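Side-chain contact in coelenterazine-binding protein with bound coelenterazine (Renilla muelleri, PDB 2HPS), which binds the luciferin coelenterazine and probably lets it react with luciferase and oxygen only when calcium is bound: residues L62-A65 / D66-L70. Residues are numbered along the deposited sequence; the frame is centred on the assembly and turned at random.
Sequences LRVA and DQLGL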
ATOM      1  N   LEU A  62       7.071 -10.743  -1.123  1.00 15.29           N
ATOM      2  CA  LEU A  62       7.974 -11.241  -2.152  1.00 15.88           C
ATOM      3  C   LEU A  62       7.230 -11.539  -3.443  1.00 15.65           C
ATOM      4  O   LEU A  62       7.740 -11.283  -4.527  1.00 15.98           O
ATOM      5  CB  LEU A  62       8.719 -12.493  -1.667  1.00 15.87           C
ATOM      6  CG  LEU A  62       9.737 -12.274  -0.548  1.00 18.57           C
ATOM      7  CD1 LEU A  62      10.243 -13.648  -0.094  1.00 20.71           C
ATOM      8  CD2 LEU A  62      10.892 -11.365  -0.964  1.00 21.27           C
ATOM      9  N   ARG A  63       6.015 -12.072  -3.325  1.00 15.25           N
ATOM     10  CA  ARG A  63       5.194 -12.380  -4.493  1.00 15.19           C
ATOM     11  C   ARG A  63       4.905 -11.112  -5.309  1.00 14.69           C
ATOM     12  O   ARG A  63       5.034 -11.092  -6.543  1.00 14.82           O
ATOM     13  CB  ARG A  63       3.891 -13.061  -4.055  1.00 15.07           C
ATOM     14  CG  ARG A  63       3.117 -13.686  -5.248  1.00 14.85           C
ATOM     15  CD  ARG A  63       1.808 -14.328  -4.748  1.00 16.27           C
ATOM     16  NE  ARG A  63       0.817 -13.316  -4.381  1.00 17.70           N
ATOM     17  CZ  ARG A  63       0.036 -12.681  -5.252  1.00 19.99           C
ATOM     18  NH1 ARG A  63       0.122 -12.946  -6.553  1.00 20.77           N
ATOM     19  NH2 ARG A  63      -0.817 -11.763  -4.823  1.00 18.81           N
ATOM     20  N   VAL A  64       4.511 -10.057  -4.602  1.00 14.82           N
ATOM     21  CA  VAL A  64       4.288  -8.737  -5.201  1.00 15.00           C
ATOM     22  C   VAL A  64       5.614  -8.143  -5.712  1.00 14.78           C
ATOM     23  O   VAL A  64       5.647  -7.603  -6.811  1.00 15.59           O
ATOM     24  CB  VAL A  64       3.516  -7.810  -4.232  1.00 15.66           C
ATOM     25  CG1 VAL A  64       3.328  -6.409  -4.821  1.00 15.93           C
ATOM     26  CG2 VAL A  64       2.150  -8.428  -3.914  1.00 15.17           C
ATOM     27  N   ALA A  65       6.706  -8.305  -4.961  1.00 15.33           N
ATOM     28  CA  ALA A  65       8.034  -7.826  -5.427  1.00 16.16           C
ATOM     29  C   ALA A  65       8.371  -8.375  -6.814  1.00 16.86           C
ATOM     30  O   ALA A  65       8.903  -7.660  -7.676  1.00 15.74           O
ATOM     31  CB  ALA A  65       9.127  -8.180  -4.419  1.00 16.31           C
ATOM     32  N   ASP A  66       8.039  -9.640  -7.044  1.00 17.69           N
ATOM     33  CA  ASP A  66       8.257 -10.250  -8.362  1.00 19.62           C
ATOM     34  C   ASP A  66       7.515  -9.498  -9.461  1.00 19.89           C
ATOM     35  O   ASP A  66       8.064  -9.216 -10.532  1.00 20.38           O
ATOM     36  CB  ASP A  66       7.850 -11.725  -8.365  1.00 20.05           C
ATOM     37  CG  ASP A  66       8.771 -12.606  -7.515  1.00 22.78           C
ATOM     38  OD1 ASP A  66       9.900 -12.192  -7.162  1.00 24.56           O
ATOM     39  OD2 ASP A  66       8.339 -13.729  -7.168  1.00 26.53           O
ATOM     40  N   GLN A  67       6.263  -9.149  -9.192  1.00 19.68           N
ATOM     41  CA  GLN A  67       5.472  -8.375 -10.143  1.00 20.09           C
ATOM     42  C   GLN A  67       6.048  -6.970 -10.376  1.00 20.25           C
ATOM     43  O   GLN A  67       5.953  -6.423 -11.486  1.00 20.87           O
ATOM     44  CB  GLN A  67       4.035  -8.269  -9.642  1.00 19.79           C
ATOM     45  CG  GLN A  67       3.389  -9.642  -9.347  1.00 20.02           C
ATOM     46  CD  GLN A  67       1.945  -9.531  -8.851  1.00 21.34           C
ATOM     47  OE1 GLN A  67       1.146 -10.469  -8.986  1.00 23.87           O
ATOM     48  NE2 GLN A  67       1.609  -8.391  -8.273  1.00 18.18           N
ATOM     49  N   LEU A  68       6.626  -6.391  -9.325  1.00 20.07           N
ATOM     50  CA  LEU A  68       7.171  -5.036  -9.394  1.00 19.61           C
ATOM     51  C   LEU A  68       8.526  -4.994 -10.104  1.00 20.26           C
ATOM     52  O   LEU A  68       9.056  -3.922 -10.369  1.00 19.52           O
ATOM     53  CB  LEU A  68       7.271  -4.420  -7.997  1.00 19.40           C
ATOM     54  CG  LEU A  68       5.913  -4.274  -7.288  1.00 17.93           C
ATOM     55  CD1 LEU A  68       6.099  -3.795  -5.842  1.00 17.20           C
ATOM     56  CD2 LEU A  68       4.987  -3.347  -8.090  1.00 17.97           C
ATOM     57  N   GLY A  69       9.063  -6.167 -10.428  1.00 21.02           N
ATOM     58  CA  GLY A  69      10.393  -6.247 -11.031  1.00 20.99           C
ATOM     59  C   GLY A  69      11.512  -6.141 -10.011  1.00 21.29           C
ATOM     60  O   GLY A  69      12.672  -5.870 -10.372  1.00 21.43           O
ATOM     61  N   LEU A  70      11.179  -6.345  -8.736  1.00 20.96           N
ATOM     62  CA  LEU A  70      12.172  -6.287  -7.668  1.00 21.63           C
ATOM     63  C   LEU A  70      12.795  -7.666  -7.472  1.00 22.76           C
ATOM     64  O   LEU A  70      12.645  -8.290  -6.417  1.00 22.37           O
ATOM     65  CB  LEU A  70      11.565  -5.762  -6.366  1.00 21.22           C
ATOM     66  CG  LEU A  70      10.960  -4.363  -6.436  1.00 20.71           C
ATOM     67  CD1 LEU A  70      10.464  -3.991  -5.041  1.00 20.34           C
ATOM     68  CD2 LEU A  70      12.002  -3.361  -6.943  1.00 21.07           C
TER
HETATM   69  O   HOH W   1      -1.529 -10.568  -7.328  1.00 18.21           O
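The side chains of Arg63 and Gln67, one helical turn apart, run side by side, with guanidinium and amide planes turned 81° against each other. OE1 of Gln67 approaches the guanidinium obliquely, 3.6 Å from Arg63 NH1, and a water joins the two groups: lying in plane at the guanidinium edge, it accepts from Arg63 NH2 (2.9 Å from its oxygen) and donates to Gln67 OE1. Arg63 sends CG to the far side from the backbone N (chi1 -168°), and the bend at chi3 then brings NH1 forward alongside the extended chain of Gln67. The stronger partner of Arg63 is Glu60, whose carboxylate forms a salt bridge with NH2, while NH1 bonds a glycerol. On the buried flank Val64 and Leu68 point the same way, with methyls CG1 of Val64 and CD1 of Leu68 3.9 Å apart. In the backbone of the same pair, Leu68 N donates to Val64 O at 3.0 Å, the regular i to i+4 bond.

After Leu68 the helix ends in a Schellman motif. Gly69, at positive phi (81°), turns the chain so that Leu70 N reaches back to Ala65 O at 2.8 Å, and Gly69 N to Asp66 O at 3.2 Å. The same turn folds Leu70 over the last turn, its CB 3.9 Å from Ala65 CB.

The cap closes helix 51-68 within the second EF-hand region, just before strand 75-77, which pairs with strand 30-32. Asp66 OD1 makes a salt bridge to Arg33 at the start of helix 33-47, and the same arginine bonds the carbonyl of Leu70. Val64 and Leu68 pack against Tyr36 of helix 33-47 and Arg19 of helix 6-21, and the side chain of Leu68 comes to about 5 Å (nearest atoms) from the bound coelenterazine.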